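Long-range contacts in extracellular solute-binding protein (PDB 4P98), which probably binds a small solute outside the cell and delivers it to an ABC transporter in the cell membrane: residues A[23-29]-A[53-59]; A[77-83]-A[100-105]; A[130-135]-A[297-301]. All coordinates share one frame; numbering follows the deposited sequence.

Interaction 1. Residues A[23-29]-A[53-59]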
ATOM      1  N   ILE A  23      13.243   8.404   8.316  1.00 15.90           N
ATOM      2  CA  ILE A  23      12.616   7.429   7.430  1.00 17.81           C
ATOM      3  C   ILE A  23      13.548   7.220   6.243  1.00 18.32           C
ATOM      4  O   ILE A  23      13.912   8.188   5.551  1.00 19.86           O
ATOM      5  CB  ILE A  23      11.246   7.897   6.889  1.00 18.68           C
ATOM      6  CG1 ILE A  23      10.337   8.448   7.991  1.00 20.43           C
ATOM      7  CG2 ILE A  23      10.573   6.771   6.121  1.00 20.87           C
ATOM      8  CD1 ILE A  23       9.851   7.452   9.009  1.00 22.62           C
ATOM      9  N   ILE A  24      13.940   5.973   6.023  1.00 17.76           N
ATOM     10  CA  ILE A  24      14.772   5.581   4.892  1.00 19.30           C
ATOM     11  C   ILE A  24      13.889   4.787   3.929  1.00 19.24           C
ATOM     12  O   ILE A  24      13.570   3.636   4.199  1.00 18.34           O
ATOM     13  CB  ILE A  24      15.945   4.686   5.345  1.00 22.05           C
ATOM     14  CG1 ILE A  24      16.713   5.303   6.525  1.00 25.72           C
ATOM     15  CG2 ILE A  24      16.864   4.379   4.173  1.00 22.42           C
ATOM     16  CD1 ILE A  24      17.152   6.727   6.295  1.00 28.93           C
ATOM     17  N   ALA A  25      13.504   5.407   2.814  1.00 18.38           N
ATOM     18  CA  ALA A  25      12.544   4.818   1.883  1.00 18.26           C
ATOM     19  C   ALA A  25      13.240   4.123   0.735  1.00 19.74           C
ATOM     20  O   ALA A  25      14.256   4.611   0.219  1.00 21.11           O
ATOM     21  CB  ALA A  25      11.596   5.871   1.354  1.00 18.87           C
ATOM     22  N   SER A  26      12.667   2.990   0.334  0.50 16.34           N
ATOM     23  CA  SER A  26      13.185   2.171  -0.748  0.50 21.23           C
ATOM     24  C   SER A  26      13.145   2.927  -2.079  0.50 21.48           C
ATOM     25  O   SER A  26      14.088   2.874  -2.859  0.50 20.78           O
ATOM     26  CB  SER A  26      12.347   0.892  -0.839  0.50 22.00           C
ATOM     27  OG  SER A  26      12.797   0.029  -1.861  0.50 22.98           O
ATOM     28  N   GLY A  27      12.043   3.634  -2.316  1.00 21.99           N
ATOM     29  CA  GLY A  27      11.827   4.379  -3.561  1.00 22.64           C
ATOM     30  C   GLY A  27      11.562   5.849  -3.345  1.00 20.08           C
ATOM     31  O   GLY A  27      12.043   6.434  -2.382  1.00 21.18           O
ATOM     32  N   GLN A  28      10.792   6.436  -4.256  1.00 20.13           N
ATOM     33  CA  GLN A  28      10.537   7.866  -4.280  1.00 21.35           C
ATOM     34  C   GLN A  28       9.209   8.184  -3.602  1.00 18.17           C
ATOM     35  O   GLN A  28       8.169   7.606  -3.948  1.00 17.37           O
ATOM     36  CB  GLN A  28      10.496   8.378  -5.732  1.00 24.00           C
ATOM     37  CG  GLN A  28      11.713   8.009  -6.586  1.00 27.68           C
ATOM     38  CD  GLN A  28      12.998   8.583  -6.044  1.00 30.60           C
ATOM     39  OE1 GLN A  28      13.983   7.864  -5.821  1.00 42.73           O
ATOM     40  NE2 GLN A  28      12.999   9.883  -5.810  1.00 34.40           N
ATOM     41  N   THR A  29       9.238   9.125  -2.665  1.00 17.90           N
ATOM     42  CA  THR A  29       8.042   9.494  -1.903  1.00 20.19           C
ATOM     43  C   THR A  29       7.017  10.297  -2.709  1.00 21.74           C
ATOM     44  O   THR A  29       5.906  10.504  -2.242  1.00 19.69           O
ATOM     45  CB  THR A  29       8.394  10.243  -0.600  1.00 22.39           C
ATOM     46  OG1 THR A  29       9.138  11.429  -0.901  1.00 25.01           O
ATOM     47  CG2 THR A  29       9.202   9.342   0.333  1.00 22.26           C
ATOM     48  N   GLN A  53      13.143  13.397   9.500  1.00 22.03           N
ATOM     49  CA  GLN A  53      13.944  13.508   8.283  1.00 24.83           C
ATOM     50  C   GLN A  53      13.630  12.305   7.406  1.00 24.86           C
ATOM     51  O   GLN A  53      13.485  11.191   7.908  1.00 22.12           O
ATOM     52  CB  GLN A  53      15.437  13.494   8.613  1.00 25.40           C
ATOM     53  CG  GLN A  53      15.929  14.763   9.293  1.00 29.87           C
ATOM     54  CD  GLN A  53      15.908  15.953   8.357  1.00 34.21           C
ATOM     55  OE1 GLN A  53      16.220  15.831   7.176  1.00 33.45           O
ATOM     56  NE2 GLN A  53      15.538  17.116   8.881  1.00 41.38           N
ATOM     57  N   ILE A  54      13.547  12.530   6.099  1.00 24.24           N
ATOM     58  CA  ILE A  54      13.235  11.469   5.144  1.00 24.16           C
ATOM     59  C   ILE A  54      14.305  11.427   4.058  1.00 23.59           C
ATOM     60  O   ILE A  54      14.695  12.472   3.536  1.00 25.01           O
ATOM     61  CB  ILE A  54      11.847  11.685   4.503  1.00 26.67           C
ATOM     62  CG1 ILE A  54      10.770  11.704   5.597  1.00 26.51           C
ATOM     63  CG2 ILE A  54      11.568  10.603   3.459  1.00 27.87           C
ATOM     64  CD1 ILE A  54       9.396  12.135   5.155  1.00 27.61           C
ATOM     65  N   ARG A  55      14.789  10.230   3.748  1.00 22.29           N
ATOM     66  CA  ARG A  55      15.706  10.022   2.632  1.00 25.52           C
ATOM     67  C   ARG A  55      15.100   8.976   1.714  1.00 25.76           C
ATOM     68  O   ARG A  55      14.561   7.976   2.185  1.00 27.56           O
ATOM     69  CB  ARG A  55      17.076   9.566   3.114  1.00 25.93           C
ATOM     70  CG  ARG A  55      17.735  10.504   4.109  1.00 29.76           C
ATOM     71  CD  ARG A  55      18.181  11.820   3.473  1.00 34.54           C
ATOM     72  NE  ARG A  55      18.735  12.723   4.488  1.00 35.99           N
ATOM     73  CZ  ARG A  55      18.047  13.638   5.172  1.00 35.75           C
ATOM     74  NH1 ARG A  55      16.747  13.842   4.960  1.00 36.33           N
ATOM     75  NH2 ARG A  55      18.673  14.373   6.082  1.00 38.65           N
ATOM     76  N   GLN A  56      15.200   9.205   0.409  1.00 25.75           N
ATOM     77  CA  GLN A  56      14.509   8.396  -0.598  1.00 25.85           C
ATOM     78  C   GLN A  56      15.467   7.651  -1.485  1.00 23.93           C
ATOM     79  O   GLN A  56      16.655   7.934  -1.490  1.00 24.87           O
ATOM     80  CB  GLN A  56      13.724   9.292  -1.526  1.00 31.22           C
ATOM     81  CG  GLN A  56      12.920  10.366  -0.853  1.00 34.16           C
ATOM     82  CD  GLN A  56      12.226  11.222  -1.879  1.00 38.34           C
ATOM     83  OE1 GLN A  56      11.825  10.736  -2.942  1.00 30.24           O
ATOM     84  NE2 GLN A  56      12.082  12.504  -1.574  1.00 46.04           N
ATOM     85  N   GLY A  57      14.923   6.727  -2.272  1.00 26.73           N
ATOM     86  CA  GLY A  57      15.673   6.035  -3.323  1.00 26.29           C
ATOM     87  C   GLY A  57      16.794   5.152  -2.829  1.00 27.76           C
ATOM     88  O   GLY A  57      17.812   5.017  -3.503  1.00 28.68           O
ATOM     89  N   LEU A  58      16.608   4.526  -1.665  1.00 24.00           N
ATOM     90  CA  LEU A  58      17.687   3.779  -1.036  1.00 23.63           C
ATOM     91  C   LEU A  58      17.455   2.268  -1.002  1.00 23.37           C
ATOM     92  O   LEU A  58      17.920   1.580  -0.096  1.00 24.56           O
ATOM     93  CB  LEU A  58      17.958   4.344   0.364  1.00 22.63           C
ATOM     94  CG  LEU A  58      18.647   5.712   0.297  1.00 25.68           C
ATOM     95  CD1 LEU A  58      18.559   6.429   1.634  1.00 24.94           C
ATOM     96  CD2 LEU A  58      20.098   5.562  -0.151  1.00 25.82           C
ATOM     97  N   ALA A  59      16.761   1.762  -2.017  1.00 22.97           N
ATOM     98  CA  ALA A  59      16.567   0.322  -2.211  1.00 24.84           C
ATOM     99  C   ALA A  59      17.886  -0.461  -2.262  1.00 26.99           C
ATOM    100  O   ALA A  59      17.935  -1.632  -1.872  1.00 23.10           O
ATOM    101  CB  ALA A  59      15.763   0.073  -3.483  1.00 26.82           C
TER
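I23 and I24 pair with I54 and R55 as two parallel strands at the margin of a six-stranded sheet, the ends of the beta-alpha-beta unit whose crossover is helix 34-45. The axes run 17° apart, and three backbone bonds fix the register: I23 N to Q53 O, R55 N to I23 O, and A25 N to R55 O. On one face I23 and I54 lie side by side; on the other, I24 CG2 meets L58 CD1 at 3.7 Å. Beyond the strands the loops stay joined, with L58 N bonded to A25 O and G57 N to G27 O.

The Q56 side chain adds a link between the loops. Q56 CB sits 3.4 Å from G27 O. With CG anti to the carbonyl carbon (chi1 -45°) and the chain extended beyond it, Q56 CG passes T29 CG2 at 4.0 Å. Q56 CD then lies 3.2 Å from T29 OG1. At the tip, NE2 is near T29 OG1, but the angle is too poor for a bond. Q56 OE1 makes the polar contact instead: it accepts from T29 N at 3.1 Å, with the donor standing 63° out of the amide plane.

Interaction 2. Residues A[77-83]-A[100-105]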
ATOM      1  N   ASP A  77      16.641   8.901  17.480  1.00 19.51           N
ATOM      2  CA  ASP A  77      15.983   7.976  18.414  1.00 19.28           C
ATOM      3  C   ASP A  77      15.411   6.749  17.706  1.00 17.30           C
ATOM      4  O   ASP A  77      15.422   5.651  18.239  1.00 17.30           O
ATOM      5  CB  ASP A  77      14.853   8.710  19.113  1.00 20.65           C
ATOM      6  CG  ASP A  77      15.358   9.845  19.966  1.00 20.92           C
ATOM      7  OD1 ASP A  77      15.975   9.559  20.993  1.00 23.19           O
ATOM      8  OD2 ASP A  77      15.159  11.007  19.600  1.00 21.59           O
ATOM      9  N   LEU A  78      14.921   6.973  16.499  1.00 16.09           N
ATOM     10  CA  LEU A  78      14.215   5.966  15.725  1.00 15.19           C
ATOM     11  C   LEU A  78      14.606   6.053  14.263  1.00 15.48           C
ATOM     12  O   LEU A  78      14.463   7.116  13.639  1.00 15.91           O
ATOM     13  CB  LEU A  78      12.714   6.207  15.839  1.00 15.17           C
ATOM     14  CG  LEU A  78      11.800   5.263  15.058  1.00 15.07           C
ATOM     15  CD1 LEU A  78      11.982   3.821  15.479  1.00 16.20           C
ATOM     16  CD2 LEU A  78      10.362   5.695  15.231  1.00 15.59           C
ATOM     17  N   VAL A  79      15.068   4.932  13.718  1.00 14.47           N
ATOM     18  CA  VAL A  79      15.425   4.829  12.309  1.00 14.53           C
ATOM     19  C   VAL A  79      14.541   3.775  11.637  1.00 13.68           C
ATOM     20  O   VAL A  79      14.586   2.583  11.968  1.00 13.20           O
ATOM     21  CB  VAL A  79      16.912   4.499  12.113  1.00 15.25           C
ATOM     22  CG1 VAL A  79      17.283   4.568  10.634  1.00 15.97           C
ATOM     23  CG2 VAL A  79      17.769   5.455  12.920  1.00 15.34           C
ATOM     24  N   VAL A  80      13.744   4.235  10.689  1.00 12.98           N
ATOM     25  CA  VAL A  80      12.726   3.431  10.041  1.00 13.60           C
ATOM     26  C   VAL A  80      13.125   3.114   8.598  1.00 14.28           C
ATOM     27  O   VAL A  80      13.276   4.023   7.778  1.00 17.07           O
ATOM     28  CB  VAL A  80      11.399   4.203  10.032  1.00 14.56           C
ATOM     29  CG1 VAL A  80      10.318   3.420   9.305  1.00 14.30           C
ATOM     30  CG2 VAL A  80      10.962   4.556  11.453  1.00 16.48           C
ATOM     31  N   GLY A  81      13.285   1.830   8.289  1.00 13.72           N
ATOM     32  CA  GLY A  81      13.506   1.384   6.924  1.00 13.34           C
ATOM     33  C   GLY A  81      12.197   0.980   6.303  1.00 13.23           C
ATOM     34  O   GLY A  81      11.548   0.009   6.753  1.00 12.88           O
ATOM     35  N   HIS A  82      11.795   1.721   5.275  1.00 12.16           N
ATOM     36  CA  HIS A  82      10.510   1.500   4.635  1.00 13.62           C
ATOM     37  C   HIS A  82      10.662   0.699   3.348  1.00 14.51           C
ATOM     38  O   HIS A  82      11.118   1.224   2.323  1.00 14.81           O
ATOM     39  CB  HIS A  82       9.806   2.822   4.371  1.00 13.01           C
ATOM     40  CG  HIS A  82       8.443   2.659   3.800  1.00 12.84           C
ATOM     41  ND1 HIS A  82       7.423   2.039   4.490  1.00 12.24           N
ATOM     42  CD2 HIS A  82       7.925   3.031   2.611  1.00 13.27           C
ATOM     43  CE1 HIS A  82       6.336   2.039   3.746  1.00 12.95           C
ATOM     44  NE2 HIS A  82       6.616   2.632   2.599  1.00 13.31           N
ATOM     45  N   GLY A  83      10.272  -0.571   3.407  1.00 13.92           N
ATOM     46  CA  GLY A  83      10.374  -1.471   2.259  1.00 13.78           C
ATOM     47  C   GLY A  83      11.313  -2.627   2.531  1.00 12.06           C
ATOM     48  O   GLY A  83      12.345  -2.459   3.176  1.00 11.98           O
ATOM     49  N   VAL A 100      19.676   2.521  20.151  1.00 18.67           N
ATOM     50  CA  VAL A 100      18.894   3.191  19.112  1.00 16.88           C
ATOM     51  C   VAL A 100      17.790   2.228  18.679  1.00 16.55           C
ATOM     52  O   VAL A 100      17.961   1.008  18.729  1.00 16.31           O
ATOM     53  CB  VAL A 100      19.788   3.616  17.933  1.00 17.38           C
ATOM     54  CG1 VAL A 100      18.990   4.329  16.851  1.00 17.33           C
ATOM     55  CG2 VAL A 100      20.899   4.539  18.443  1.00 17.72           C
ATOM     56  N   HIS A 101      16.657   2.781  18.269  1.00 16.09           N
ATOM     57  CA  HIS A 101      15.479   1.994  17.932  1.00 15.75           C
ATOM     58  C   HIS A 101      15.276   1.982  16.419  1.00 14.34           C
ATOM     59  O   HIS A 101      15.437   3.009  15.760  1.00 15.56           O
ATOM     60  CB  HIS A 101      14.267   2.572  18.669  1.00 16.24           C
ATOM     61  CG  HIS A 101      14.517   2.789  20.130  1.00 16.28           C
ATOM     62  ND1 HIS A 101      14.802   4.028  20.664  1.00 18.17           N
ATOM     63  CD2 HIS A 101      14.602   1.912  21.156  1.00 18.52           C
ATOM     64  CE1 HIS A 101      15.009   3.908  21.966  1.00 18.26           C
ATOM     65  NE2 HIS A 101      14.895   2.634  22.287  1.00 18.69           N
ATOM     66  N   PHE A 102      14.948   0.812  15.874  1.00 13.30           N
ATOM     67  CA  PHE A 102      14.837   0.622  14.430  1.00 12.93           C
ATOM     68  C   PHE A 102      13.541  -0.069  14.037  1.00 12.80           C
ATOM     69  O   PHE A 102      12.986  -0.849  14.817  1.00 12.33           O
ATOM     70  CB  PHE A 102      16.004  -0.225  13.925  1.00 12.78           C
ATOM     71  CG  PHE A 102      17.360   0.391  14.170  1.00 12.99           C
ATOM     72  CD1 PHE A 102      18.003   0.242  15.389  1.00 13.26           C
ATOM     73  CD2 PHE A 102      17.997   1.106  13.166  1.00 14.58           C
ATOM     74  CE1 PHE A 102      19.247   0.816  15.615  1.00 14.27           C
ATOM     75  CE2 PHE A 102      19.249   1.674  13.379  1.00 15.01           C
ATOM     76  CZ  PHE A 102      19.868   1.530  14.598  1.00 14.67           C
ATOM     77  N   SER A 103      13.085   0.207  12.818  1.00 11.86           N
ATOM     78  CA  SER A 103      11.934  -0.477  12.230  1.00 11.79           C
ATOM     79  C   SER A 103      12.289  -1.012  10.859  1.00 12.18           C
ATOM     80  O   SER A 103      12.986  -0.350  10.083  1.00 13.37           O
ATOM     81  CB  SER A 103      10.750   0.468  12.123  1.00 11.30           C
ATOM     82  OG  SER A 103       9.722  -0.059  11.306  1.00 11.93           O
ATOM     83  N   ALA A 104      11.797  -2.204  10.557  1.00 12.67           N
ATOM     84  CA  ALA A 104      12.012  -2.822   9.254  1.00 12.29           C
ATOM     85  C   ALA A 104      10.720  -3.468   8.787  1.00 12.70           C
ATOM     86  O   ALA A 104       9.874  -3.841   9.609  1.00 12.05           O
ATOM     87  CB  ALA A 104      13.123  -3.857   9.342  1.00 12.60           C
ATOM     88  N   SER A 105      10.562  -3.590   7.470  1.00 13.10           N
ATOM     89  CA  SER A 105       9.390  -4.233   6.900  1.00 12.22           C
ATOM     90  C   SER A 105       9.796  -5.439   6.103  1.00 12.47           C
ATOM     91  O   SER A 105      10.919  -5.516   5.622  1.00 15.19           O
ATOM     92  CB  SER A 105       8.586  -3.251   6.047  1.00 12.69           C
ATOM     93  OG  SER A 105       9.265  -2.863   4.848  1.00 12.88           O
TER
HETATM   94  O   HOH W   1      12.720  -2.441   5.994  1.00 12.44           O
HETATM   95  O   HOH W   2       9.486   0.223   8.595  1.00 13.31           O
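F102 and V79 lie side by side and point the same way, with V79 CB 3.7 Å from F102 CD2; the approach to the ring is oblique. I68 and A72 of helix 61-73 and I90 and A94 of helix 84-94 also pack on the F102 side chain, so this part of the sheet is buried beneath two helices. The H101 ring has D77 O at its edge, near the ring plane, while the ring of F264 meets it with planes at about 55°. A third flat group, H82, points away from strand 101-105; it stacks on F34 and its NE2 bonds to F34 O.

D77 O is gripped twice by H101. H101 ND1 donates to D77 O at 3.0 Å, and H101 N reaches the same oxygen from the opposite face of its carbonyl plane. The imidazole gets there because CG stands anti to the carbonyl carbon, beside the backbone N (chi1 -49°). V79 N to H101 O, S103 N to V79 O and G81 N to S103 O carry the pairing onward, the strand axes only 9° apart.

Near the C-terminal ends direct pairing gives way to other links. S105 OG accepts from G83 N at 2.9 Å. One water donates to both G81 O and G83 O and accepts from S105 N; a second joins G81 O, at 2.8 Å, to S103 OG, which is also bonded to Y255 OH.

Helix 84-94 connects the two strands, completing a beta-alpha-beta unit in the centre of a parallel sheet of order 2-1-3-4-5-6, the Rossmann-like lobe expected of a periplasmic-binding-protein fold.

Interaction 3. Residues A[130-135]-A[297-301]; sequences YLDGFV and RVDAL
L301 reaches F134 through a CH-pi contact: its CD2 lies 3.9 Å from the centroid of the F134 ring, 16° off the ring normal and so over one face. The two side chains come from opposite directions, each directed at the other helix. With CG anti to the backbone N (chi1 -175°), F134 extends its ring outward from helix 125-137 to meet the methyl group. At the edge of the same ring, near its plane, is V298 CG2, more loosely placed at 4.5 Å from F134 CD1.

Purely apolar contacts extend the interface to both sides of this pair. The other methyl of L301, CD1, touches the edge of the Y130 ring at CE2, 4.0 Å away, so the fork of one leucine serves two aromatic rings. L131 CD1 fits against V298 CG1 at 3.7 Å, the side chains crossing at about a right angle. V135 CG2 and V298 CG2 close the row at 4.1 Å.

Both segments are helical, and their axes come no closer than 11.2 Å, with N-to-C directions 137° apart. Leucine and aromatic side chains span most of this spacing, while the helices come nearer at V135 and V298, whose CA atoms are 7.6 Å apart. Helix 125-137 follows strand 118-123 of the six-stranded sheet, yet Y130 and F134 also pack on helix 154-170 and V135 on I226 of the five-stranded sheet, which places it against the second lobe of this two-lobed fold; helix 294-307 lies over it from near the C terminus.

Polar atoms contribute little directly: R297 O approaches F134 CE1 obliquely at 3.9 Å, and that oxygen is already bonded to L301 N within its own helix. R297 starts out toward helix 125-137, but the far end of its side chain turns away, where NE makes a salt bridge with OD1 of D293.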
ATOM      1  N   TYR A 130      -7.949  -7.532  -2.761  1.00 19.01           N
ATOM      2  CA  TYR A 130      -9.292  -7.862  -2.298  1.00 18.93           C
ATOM      3  C   TYR A 130     -10.141  -6.611  -2.060  1.00 16.36           C
ATOM      4  O   TYR A 130     -11.287  -6.566  -2.483  1.00 20.45           O
ATOM      5  CB  TYR A 130      -9.250  -8.744  -1.048  1.00 18.23           C
ATOM      6  CG  TYR A 130     -10.583  -9.381  -0.730  1.00 17.75           C
ATOM      7  CD1 TYR A 130     -10.915 -10.627  -1.250  1.00 18.73           C
ATOM      8  CD2 TYR A 130     -11.514  -8.728   0.068  1.00 19.85           C
ATOM      9  CE1 TYR A 130     -12.130 -11.221  -0.961  1.00 21.84           C
ATOM     10  CE2 TYR A 130     -12.741  -9.321   0.369  1.00 19.89           C
ATOM     11  CZ  TYR A 130     -13.039 -10.562  -0.148  1.00 20.01           C
ATOM     12  OH  TYR A 130     -14.258 -11.151   0.116  1.00 23.19           O
ATOM     13  N   LEU A 131      -9.583  -5.594  -1.411  1.00 15.83           N
ATOM     14  CA  LEU A 131     -10.324  -4.370  -1.159  1.00 17.01           C
ATOM     15  C   LEU A 131     -10.677  -3.632  -2.460  1.00 20.46           C
ATOM     16  O   LEU A 131     -11.782  -3.101  -2.604  1.00 17.33           O
ATOM     17  CB  LEU A 131      -9.556  -3.460  -0.205  1.00 16.90           C
ATOM     18  CG  LEU A 131     -10.225  -2.142   0.153  1.00 16.68           C
ATOM     19  CD1 LEU A 131     -11.614  -2.374   0.757  1.00 19.44           C
ATOM     20  CD2 LEU A 131      -9.348  -1.343   1.084  1.00 17.22           C
ATOM     21  N   ASP A 132      -9.751  -3.593  -3.408  1.00 21.11           N
ATOM     22  CA  ASP A 132     -10.043  -2.983  -4.714  1.00 22.40           C
ATOM     23  C   ASP A 132     -11.206  -3.671  -5.410  1.00 18.31           C
ATOM     24  O   ASP A 132     -12.131  -3.008  -5.905  1.00 22.09           O
ATOM     25  CB  ASP A 132      -8.829  -3.069  -5.639  1.00 24.50           C
ATOM     26  CG  ASP A 132      -7.691  -2.236  -5.176  1.00 27.99           C
ATOM     27  OD1 ASP A 132      -7.919  -1.191  -4.533  1.00 31.94           O
ATOM     28  OD2 ASP A 132      -6.546  -2.632  -5.478  1.00 43.24           O
ATOM     29  N   GLY A 133     -11.153  -4.999  -5.451  1.00 17.10           N
ATOM     30  CA  GLY A 133     -12.179  -5.809  -6.082  1.00 18.36           C
ATOM     31  C   GLY A 133     -13.521  -5.691  -5.378  1.00 21.66           C
ATOM     32  O   GLY A 133     -14.570  -5.631  -6.024  1.00 20.01           O
ATOM     33  N   PHE A 134     -13.486  -5.646  -4.051  1.00 22.67           N
ATOM     34  CA  PHE A 134     -14.697  -5.462  -3.266  1.00 21.36           C
ATOM     35  C   PHE A 134     -15.346  -4.101  -3.522  1.00 21.43           C
ATOM     36  O   PHE A 134     -16.566  -4.016  -3.640  1.00 22.01           O
ATOM     37  CB  PHE A 134     -14.406  -5.639  -1.779  1.00 21.65           C
ATOM     38  CG  PHE A 134     -15.634  -5.573  -0.918  1.00 20.62           C
ATOM     39  CD1 PHE A 134     -16.053  -4.373  -0.382  1.00 22.91           C
ATOM     40  CD2 PHE A 134     -16.374  -6.718  -0.662  1.00 23.46           C
ATOM     41  CE1 PHE A 134     -17.198  -4.310   0.411  1.00 24.70           C
ATOM     42  CE2 PHE A 134     -17.518  -6.665   0.125  1.00 22.93           C
ATOM     43  CZ  PHE A 134     -17.922  -5.461   0.661  1.00 22.96           C
ATOM     44  N   VAL A 135     -14.540  -3.044  -3.604  1.00 21.32           N
ATOM     45  CA  VAL A 135     -15.051  -1.719  -3.943  1.00 20.97           C
ATOM     46  C   VAL A 135     -15.642  -1.736  -5.347  1.00 24.23           C
ATOM     47  O   VAL A 135     -16.728  -1.177  -5.573  1.00 22.54           O
ATOM     48  CB  VAL A 135     -13.976  -0.608  -3.815  1.00 21.89           C
ATOM     49  CG1 VAL A 135     -14.448   0.700  -4.428  1.00 20.92           C
ATOM     50  CG2 VAL A 135     -13.609  -0.364  -2.364  1.00 22.99           C
ATOM     51  N   ARG A 297     -19.895   0.104   3.885  1.00 23.39           N
ATOM     52  CA  ARG A 297     -19.748  -1.261   3.402  1.00 25.94           C
ATOM     53  C   ARG A 297     -18.333  -1.815   3.606  1.00 24.79           C
ATOM     54  O   ARG A 297     -18.155  -2.983   3.941  1.00 22.93           O
ATOM     55  CB  ARG A 297     -20.110  -1.364   1.931  1.00 28.52           C
ATOM     56  CG  ARG A 297     -21.538  -0.979   1.601  1.00 31.85           C
ATOM     57  CD  ARG A 297     -21.900  -1.483   0.231  1.00 35.83           C
ATOM     58  NE  ARG A 297     -23.000  -0.729  -0.360  1.00 38.91           N
ATOM     59  CZ  ARG A 297     -23.612  -1.073  -1.485  1.00 40.46           C
ATOM     60  NH1 ARG A 297     -23.237  -2.156  -2.153  1.00 41.88           N
ATOM     61  NH2 ARG A 297     -24.609  -0.324  -1.948  1.00 41.99           N
ATOM     62  N   VAL A 298     -17.333  -0.973   3.386  1.00 25.87           N
ATOM     63  CA  VAL A 298     -15.938  -1.367   3.587  1.00 24.59           C
ATOM     64  C   VAL A 298     -15.627  -1.542   5.079  1.00 24.06           C
ATOM     65  O   VAL A 298     -14.918  -2.484   5.478  1.00 19.48           O
ATOM     66  CB  VAL A 298     -14.996  -0.333   2.946  1.00 25.27           C
ATOM     67  CG1 VAL A 298     -13.555  -0.542   3.386  1.00 23.61           C
ATOM     68  CG2 VAL A 298     -15.132  -0.407   1.430  1.00 24.18           C
ATOM     69  N   ASP A 299     -16.146  -0.628   5.889  1.00 24.12           N
ATOM     70  CA  ASP A 299     -16.047  -0.739   7.341  1.00 25.29           C
ATOM     71  C   ASP A 299     -16.638  -2.060   7.839  1.00 22.89           C
ATOM     72  O   ASP A 299     -16.045  -2.714   8.697  1.00 23.55           O
ATOM     73  CB  ASP A 299     -16.747   0.442   8.042  1.00 31.44           C
ATOM     74  CG  ASP A 299     -16.063   1.788   7.793  1.00 34.01           C
ATOM     75  OD1 ASP A 299     -14.905   1.824   7.335  1.00 36.68           O
ATOM     76  OD2 ASP A 299     -16.694   2.828   8.069  1.00 41.60           O
ATOM     77  N   ALA A 300     -17.789  -2.464   7.305  1.00 22.21           N
ATOM     78  CA  ALA A 300     -18.417  -3.720   7.729  1.00 23.73           C
ATOM     79  C   ALA A 300     -17.582  -4.919   7.287  1.00 22.64           C
ATOM     80  O   ALA A 300     -17.431  -5.884   8.032  1.00 19.43           O
ATOM     81  CB  ALA A 300     -19.842  -3.831   7.197  1.00 25.72           C
ATOM     82  N   LEU A 301     -17.028  -4.849   6.077  1.00 20.05           N
ATOM     83  CA  LEU A 301     -16.110  -5.894   5.602  1.00 18.98           C
ATOM     84  C   LEU A 301     -14.924  -6.059   6.552  1.00 15.16           C
ATOM     85  O   LEU A 301     -14.539  -7.190   6.879  1.00 18.41           O
ATOM     86  CB  LEU A 301     -15.608  -5.583   4.174  1.00 19.08           C
ATOM     87  CG  LEU A 301     -14.391  -6.372   3.677  1.00 19.78           C
ATOM     88  CD1 LEU A 301     -14.744  -7.835   3.461  1.00 21.26           C
ATOM     89  CD2 LEU A 301     -13.819  -5.761   2.405  1.00 19.90           C
TER

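Overall arrangement
From the N terminus, interaction 1 closes first, joining 23-29 to 53-59 across 23 intervening residues that include helix 34-45. Interaction 2 closes next, over 16 residues containing helix 84-94. The two are in series, neither nested nor crossed, yet they touch: strands 22-25 and 78-82 are neighbours, with I24 N 2.7 Å from V80 O and I24 O 2.8 Å from H82 N, both probable hydrogen bonds. Together they build four adjacent strands of the six-stranded sheet. Interaction 3 opens later and closes a loop of 161 residues, which takes in the whole five-stranded sheet, joining helix 125-137, after strand 118-123, to helix 294-307 near the C terminus. Its centre lies about 30 Å from either other centre.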